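Local coordinates for tetraacyldisaccharide 4'-kinase (Aquifex aeolicus, PDB 4EHX), which transfers the gamma-phosphate of ATP to the 4'-position of a tetraacyldisaccharide 1-phosphate, forming lipid IVA in lipid A biosynthesis, at residues K243-N247 with L248-V252; D222-E226 with R227-A231. All coordinates share one frame; numbering follows the deposited sequence.

Contact 1. Residues K243-N247 with L248-V252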
ATOM      1  N   LYS A 243     -14.012  -8.834 -11.637  1.00 62.94           N
ATOM      2  CA  LYS A 243     -15.190  -8.363 -10.921  1.00 73.38           C
ATOM      3  C   LYS A 243     -15.319  -6.845 -11.021  1.00 65.11           C
ATOM      4  O   LYS A 243     -16.375  -6.322 -11.386  1.00 63.76           O
ATOM      5  CB  LYS A 243     -15.126  -8.798  -9.454  1.00 80.73           C
ATOM      6  CG  LYS A 243     -16.386  -8.496  -8.655  1.00 92.09           C
ATOM      7  CD  LYS A 243     -17.594  -9.218  -9.233  1.00101.58           C
ATOM      8  CE  LYS A 243     -18.862  -8.896  -8.452  1.00106.00           C
ATOM      9  NZ  LYS A 243     -18.772  -9.329  -7.029  1.00105.22           N
ATOM     10  N   VAL A 244     -14.237  -6.141 -10.702  1.00 52.75           N
ATOM     11  CA  VAL A 244     -14.237  -4.685 -10.717  1.00 44.89           C
ATOM     12  C   VAL A 244     -14.610  -4.135 -12.091  1.00 48.86           C
ATOM     13  O   VAL A 244     -15.407  -3.202 -12.200  1.00 50.54           O
ATOM     14  CB  VAL A 244     -12.865  -4.119 -10.308  1.00 49.42           C
ATOM     15  CG1 VAL A 244     -12.849  -2.600 -10.468  1.00 49.50           C
ATOM     16  CG2 VAL A 244     -12.527  -4.527  -8.876  1.00 51.30           C
ATOM     17  N   LEU A 245     -14.026  -4.713 -13.137  1.00 46.26           N
ATOM     18  CA  LEU A 245     -14.323  -4.296 -14.503  1.00 52.50           C
ATOM     19  C   LEU A 245     -15.810  -4.466 -14.806  1.00 57.77           C
ATOM     20  O   LEU A 245     -16.434  -3.601 -15.428  1.00 54.16           O
ATOM     21  CB  LEU A 245     -13.488  -5.104 -15.501  1.00 50.97           C
ATOM     22  CG  LEU A 245     -11.974  -4.860 -15.512  1.00 46.98           C
ATOM     23  CD1 LEU A 245     -11.258  -5.869 -16.421  1.00 43.99           C
ATOM     24  CD2 LEU A 245     -11.672  -3.443 -15.958  1.00 43.15           C
ATOM     25  N   LYS A 246     -16.369  -5.587 -14.363  1.00 60.00           N
ATOM     26  CA  LYS A 246     -17.784  -5.880 -14.572  1.00 70.42           C
ATOM     27  C   LYS A 246     -18.678  -4.879 -13.843  1.00 66.91           C
ATOM     28  O   LYS A 246     -19.598  -4.313 -14.433  1.00 67.90           O
ATOM     29  CB  LYS A 246     -18.108  -7.307 -14.119  1.00 81.08           C
ATOM     30  CG  LYS A 246     -19.564  -7.705 -14.310  1.00 91.70           C
ATOM     31  CD  LYS A 246     -19.824  -9.126 -13.831  1.00101.17           C
ATOM     32  CE  LYS A 246     -21.279  -9.519 -14.052  1.00110.58           C
ATOM     33  NZ  LYS A 246     -21.561 -10.918 -13.622  1.00114.92           N
ATOM     34  N   ASN A 247     -18.398  -4.658 -12.561  1.00 66.35           N
ATOM     35  CA  ASN A 247     -19.194  -3.736 -11.753  1.00 71.70           C
ATOM     36  C   ASN A 247     -19.146  -2.293 -12.256  1.00 72.35           C
ATOM     37  O   ASN A 247     -20.063  -1.512 -12.004  1.00 74.56           O
ATOM     38  CB  ASN A 247     -18.777  -3.796 -10.277  1.00 73.78           C
ATOM     39  CG  ASN A 247     -19.047  -5.152  -9.644  1.00 78.91           C
ATOM     40  OD1 ASN A 247     -18.295  -5.606  -8.779  1.00 77.75           O
ATOM     41  ND2 ASN A 247     -20.122  -5.806 -10.073  1.00 77.56           N
ATOM     42  N   LEU A 248     -18.075  -1.942 -12.961  1.00 65.90           N
ATOM     43  CA  LEU A 248     -17.929  -0.595 -13.501  1.00 63.11           C
ATOM     44  C   LEU A 248     -18.655  -0.452 -14.833  1.00 64.62           C
ATOM     45  O   LEU A 248     -18.859   0.659 -15.323  1.00 72.05           O
ATOM     46  CB  LEU A 248     -16.451  -0.228 -13.667  1.00 61.61           C
ATOM     47  CG  LEU A 248     -15.643  -0.037 -12.382  1.00 59.09           C
ATOM     48  CD1 LEU A 248     -14.215   0.386 -12.698  1.00 54.55           C
ATOM     49  CD2 LEU A 248     -16.316   0.985 -11.479  1.00 57.74           C
ATOM     50  N   GLY A 249     -19.041  -1.582 -15.417  1.00 66.03           N
ATOM     51  CA  GLY A 249     -19.757  -1.577 -16.679  1.00 62.20           C
ATOM     52  C   GLY A 249     -18.845  -1.410 -17.877  1.00 62.46           C
ATOM     53  O   GLY A 249     -19.290  -1.059 -18.968  1.00 62.37           O
ATOM     54  N   ILE A 250     -17.556  -1.657 -17.677  1.00 63.11           N
ATOM     55  CA  ILE A 250     -16.600  -1.595 -18.775  1.00 63.67           C
ATOM     56  C   ILE A 250     -16.738  -2.831 -19.667  1.00 59.60           C
ATOM     57  O   ILE A 250     -16.743  -3.963 -19.177  1.00 51.70           O
ATOM     58  CB  ILE A 250     -15.157  -1.459 -18.250  1.00 58.80           C
ATOM     59  CG1 ILE A 250     -15.021  -0.174 -17.425  1.00 54.74           C
ATOM     60  CG2 ILE A 250     -14.171  -1.470 -19.404  1.00 58.07           C
ATOM     61  CD1 ILE A 250     -13.729  -0.073 -16.630  1.00 51.27           C
ATOM     62  N   LYS A 251     -16.863  -2.613 -20.975  1.00 57.66           N
ATOM     63  CA  LYS A 251     -17.040  -3.720 -21.911  1.00 62.43           C
ATOM     64  C   LYS A 251     -15.718  -4.387 -22.284  1.00 64.10           C
ATOM     65  O   LYS A 251     -14.872  -3.794 -22.956  1.00 62.20           O
ATOM     66  CB  LYS A 251     -17.777  -3.257 -23.168  1.00 71.15           C
ATOM     67  CG  LYS A 251     -19.231  -2.849 -22.928  1.00 82.86           C
ATOM     68  CD  LYS A 251     -19.913  -2.373 -24.209  1.00 89.68           C
ATOM     69  CE  LYS A 251     -21.376  -1.989 -23.967  1.00 90.32           C
ATOM     70  NZ  LYS A 251     -22.082  -1.493 -25.184  1.00 87.69           N
ATOM     71  N   VAL A 252     -15.555  -5.632 -21.849  1.00 62.16           N
ATOM     72  CA  VAL A 252     -14.326  -6.379 -22.080  1.00 55.39           C
ATOM     73  C   VAL A 252     -14.550  -7.476 -23.113  1.00 64.00           C
ATOM     74  O   VAL A 252     -15.256  -8.452 -22.850  1.00 61.47           O
ATOM     75  CB  VAL A 252     -13.803  -7.013 -20.769  1.00 57.51           C
ATOM     76  CG1 VAL A 252     -12.571  -7.868 -21.035  1.00 57.18           C
ATOM     77  CG2 VAL A 252     -13.509  -5.932 -19.726  1.00 52.47           C
TER

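Contact 2. Residues D222-E226 with R227-A231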
ATOM      1  N   ASP A 222     -13.135   8.582 -20.270  1.00 61.83           N
ATOM      2  CA  ASP A 222     -13.961   8.857 -21.444  1.00 69.41           C
ATOM      3  C   ASP A 222     -13.469   8.070 -22.650  1.00 66.76           C
ATOM      4  O   ASP A 222     -14.266   7.613 -23.471  1.00 63.33           O
ATOM      5  CB  ASP A 222     -13.960  10.353 -21.770  1.00 79.75           C
ATOM      6  CG  ASP A 222     -14.882  11.150 -20.866  1.00 96.08           C
ATOM      7  OD1 ASP A 222     -15.935  10.612 -20.460  1.00101.18           O
ATOM      8  OD2 ASP A 222     -14.555  12.318 -20.567  1.00101.66           O
ATOM      9  N   ILE A 223     -12.151   7.912 -22.744  1.00 63.01           N
ATOM     10  CA  ILE A 223     -11.523   7.219 -23.867  1.00 61.71           C
ATOM     11  C   ILE A 223     -12.077   5.805 -24.078  1.00 59.30           C
ATOM     12  O   ILE A 223     -11.905   5.211 -25.143  1.00 68.79           O
ATOM     13  CB  ILE A 223      -9.989   7.170 -23.699  1.00 71.64           C
ATOM     14  CG1 ILE A 223      -9.439   8.581 -23.468  1.00 72.11           C
ATOM     15  CG2 ILE A 223      -9.336   6.546 -24.917  1.00 80.82           C
ATOM     16  CD1 ILE A 223      -7.930   8.641 -23.296  1.00 73.29           C
ATOM     17  N   LEU A 224     -12.761   5.280 -23.066  1.00 54.05           N
ATOM     18  CA  LEU A 224     -13.300   3.927 -23.124  1.00 61.74           C
ATOM     19  C   LEU A 224     -14.693   3.854 -23.734  1.00 80.97           C
ATOM     20  O   LEU A 224     -15.163   2.771 -24.084  1.00 86.89           O
ATOM     21  CB  LEU A 224     -13.326   3.307 -21.728  1.00 62.05           C
ATOM     22  CG  LEU A 224     -11.944   3.085 -21.115  1.00 54.27           C
ATOM     23  CD1 LEU A 224     -12.055   2.321 -19.805  1.00 51.87           C
ATOM     24  CD2 LEU A 224     -11.058   2.347 -22.112  1.00 44.68           C
ATOM     25  N   LYS A 225     -15.359   4.997 -23.852  1.00 87.72           N
ATOM     26  CA  LYS A 225     -16.712   5.020 -24.396  1.00 94.25           C
ATOM     27  C   LYS A 225     -16.718   4.568 -25.856  1.00 92.84           C
ATOM     28  O   LYS A 225     -15.878   4.992 -26.653  1.00 82.61           O
ATOM     29  CB  LYS A 225     -17.334   6.412 -24.258  1.00 98.98           C
ATOM     30  CG  LYS A 225     -18.837   6.438 -24.487  1.00104.89           C
ATOM     31  CD  LYS A 225     -19.414   7.832 -24.283  1.00107.23           C
ATOM     32  CE  LYS A 225     -18.960   8.783 -25.377  1.00107.31           C
ATOM     33  NZ  LYS A 225     -19.469   8.370 -26.717  1.00109.48           N
ATOM     34  N   GLU A 226     -17.666   3.693 -26.187  1.00 97.25           N
ATOM     35  CA  GLU A 226     -17.819   3.160 -27.542  1.00104.41           C
ATOM     36  C   GLU A 226     -16.608   2.318 -27.958  1.00 91.83           C
ATOM     37  O   GLU A 226     -16.404   2.054 -29.146  1.00 94.01           O
ATOM     38  CB  GLU A 226     -17.928   4.290 -28.572  1.00116.79           C
ATOM     39  CG  GLU A 226     -19.049   5.287 -28.287  1.00126.61           C
ATOM     40  CD  GLU A 226     -20.404   4.621 -28.139  1.00134.36           C
ATOM     41  OE1 GLU A 226     -20.672   3.640 -28.864  1.00134.73           O
ATOM     42  OE2 GLU A 226     -21.198   5.074 -27.286  1.00138.05           O
ATOM     43  N   ARG A 227     -15.816   1.893 -26.978  1.00 71.37           N
ATOM     44  CA  ARG A 227     -14.659   1.047 -27.243  1.00 55.17           C
ATOM     45  C   ARG A 227     -14.815  -0.191 -26.357  1.00 58.40           C
ATOM     46  O   ARG A 227     -15.214  -0.085 -25.196  1.00 64.43           O
ATOM     47  CB  ARG A 227     -13.305   1.711 -26.950  1.00 45.40           C
ATOM     48  CG  ARG A 227     -12.989   2.984 -27.732  1.00 53.58           C
ATOM     49  CD  ARG A 227     -12.721   2.681 -29.204  1.00 59.00           C
ATOM     50  NE  ARG A 227     -11.866   1.502 -29.366  1.00 66.91           N
ATOM     51  CZ  ARG A 227     -10.574   1.538 -29.692  1.00 65.80           C
ATOM     52  NH1 ARG A 227      -9.964   2.694 -29.916  1.00 62.94           N
ATOM     53  NH2 ARG A 227      -9.886   0.411 -29.807  1.00 66.92           N
ATOM     54  N   GLU A 228     -14.519  -1.365 -26.907  1.00 53.81           N
ATOM     55  CA  GLU A 228     -14.355  -2.561 -26.085  1.00 57.60           C
ATOM     56  C   GLU A 228     -12.863  -2.716 -25.805  1.00 55.31           C
ATOM     57  O   GLU A 228     -12.033  -2.352 -26.636  1.00 49.28           O
ATOM     58  CB  GLU A 228     -14.885  -3.803 -26.802  1.00 65.17           C
ATOM     59  CG  GLU A 228     -16.387  -3.796 -27.044  1.00 76.64           C
ATOM     60  CD  GLU A 228     -16.880  -5.049 -27.753  1.00 84.97           C
ATOM     61  OE1 GLU A 228     -16.066  -5.729 -28.415  1.00 83.87           O
ATOM     62  OE2 GLU A 228     -18.086  -5.354 -27.646  1.00 87.74           O
ATOM     63  N   VAL A 229     -12.513  -3.243 -24.639  1.00 52.05           N
ATOM     64  CA  VAL A 229     -11.104  -3.355 -24.285  1.00 41.04           C
ATOM     65  C   VAL A 229     -10.667  -4.801 -24.151  1.00 43.57           C
ATOM     66  O   VAL A 229     -11.487  -5.707 -23.999  1.00 46.22           O
ATOM     67  CB  VAL A 229     -10.798  -2.639 -22.964  1.00 41.46           C
ATOM     68  CG1 VAL A 229     -11.194  -1.176 -23.050  1.00 41.10           C
ATOM     69  CG2 VAL A 229     -11.516  -3.336 -21.818  1.00 38.58           C
ATOM     70  N   ILE A 230      -9.359  -5.008 -24.211  1.00 37.18           N
ATOM     71  CA  ILE A 230      -8.767  -6.290 -23.872  1.00 37.82           C
ATOM     72  C   ILE A 230      -8.141  -6.127 -22.492  1.00 45.29           C
ATOM     73  O   ILE A 230      -7.287  -5.268 -22.294  1.00 38.26           O
ATOM     74  CB  ILE A 230      -7.684  -6.685 -24.887  1.00 36.85           C
ATOM     75  CG1 ILE A 230      -8.305  -6.865 -26.276  1.00 37.65           C
ATOM     76  CG2 ILE A 230      -6.988  -7.955 -24.447  1.00 43.96           C
ATOM     77  CD1 ILE A 230      -7.292  -6.931 -27.396  1.00 44.78           C
ATOM     78  N   ALA A 231      -8.582  -6.929 -21.535  1.00 37.60           N
ATOM     79  CA  ALA A 231      -8.061  -6.829 -20.177  1.00 39.91           C
ATOM     80  C   ALA A 231      -7.167  -8.015 -19.847  1.00 44.70           C
ATOM     81  O   ALA A 231      -7.338  -9.114 -20.391  1.00 42.02           O
ATOM     82  CB  ALA A 231      -9.199  -6.726 -19.172  1.00 45.33           C
TER

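Contact 1. Residues K243-N247 with L248-V252
Ile-250 N reaches back to Leu-245 O at 3.2 Å and Gly-249 N to Lys-246 O at 3.0 Å, the two overlapping bonds of a Schellman motif that closes helix 237-248. They differ in approach: the bond from Ile-250 is nearly in line with the C=O, while Gly-249 N stands well above the carbonyl plane of Lys-246. Leu-248 N still makes an i to i+4 bond, to Val-244 O at 3.0 Å. Gly-249 makes the reversal with phi 81°, and a positive phi of itself favours glycine.

Leu-245 carries the apolar half of the motif. With chi1 at -68° its CG sits beside the backbone N, and the two methyls at the fork of the chain take separate partners. CD2 meets CD1 of Ile-250 at 4.0 Å, the two side chains running obliquely to one another, whereas Val-252 crosses the leucine at about a right angle. Branched apolar residues suit positions 250 and 252 because they reach the two methyls of a leucine that is buried against the strands. Leu-245 and Ile-250 also pack on Leu-276 of strand 275-277, so the helix end and the residues after it share one apolar layer.

One turn round the helix, Val-244 and Leu-248 lie side by side, pointing the same way, and both touch Leu-294 of strand 291-300. In the perpendicular pair, Leu-245 CD1 stands 4.0 Å from Val-252 CG2.

Contact 2. Residues D222-E226 with R227-A231
Leu-224 and Val-229 meet with CG of the leucine (chi1 -65°) and CG1 of the valine (chi1 -58°) each beside its own backbone N, anti to the carbonyl carbon; the leucine reaches back through CD2, at the end of an extended chi2 (-173°). The chain between them folds through a type II beta turn, Leu-224 to Arg-227, leading into strand 229-233. The third position of such a turn needs a positive phi, most easily taken by glycine, and Glu-226 adopts it here. Arg-227 N closes the turn on Leu-224 O at 3.1 Å, coming from above the carbonyl plane.

The long Arg-227 suits the place because its methylenes can follow the turn while its charged end goes further. CG rests 3.6 Å from Ile-223 O; the chain then bends at chi2 and chi3, and NH2 is hydrogen-bonded to the backbone O of Gly-272. Cutting Arg-227 back to alanine is likely to leave Gly-272 O without this donor and to bare the carbonyls that CG and CD now lie against.

Leucine and valine provide the apolar side of the turn, crossing at about a right angle and both packing on Ile-274 and Leu-276. Their closest atoms are Leu-224 CD2 and Val-229 CG1, 3.6 Å apart.

Contact 2 comes first along the chain: its turn leads into strand 229-233, which is followed by helix 237-248, and contact 1 then ends that helix and starts strand 252-257. Although in series, their centres are only about 11 Å apart, because strands 229-233 and 252-257 are parallel neighbours. Lys-251 O lies 3.0 Å from Val-229 N, a probable hydrogen bond that starts this pairing, and Leu-245 CD1 packs 3.5 Å from Ala-231 CB, setting the helix against the strand. The turn of contact 2 thus opens one strand and the Schellman motif of contact 1 its parallel partner, so the two contacts flank the starting ends of neighbouring strands at the surface.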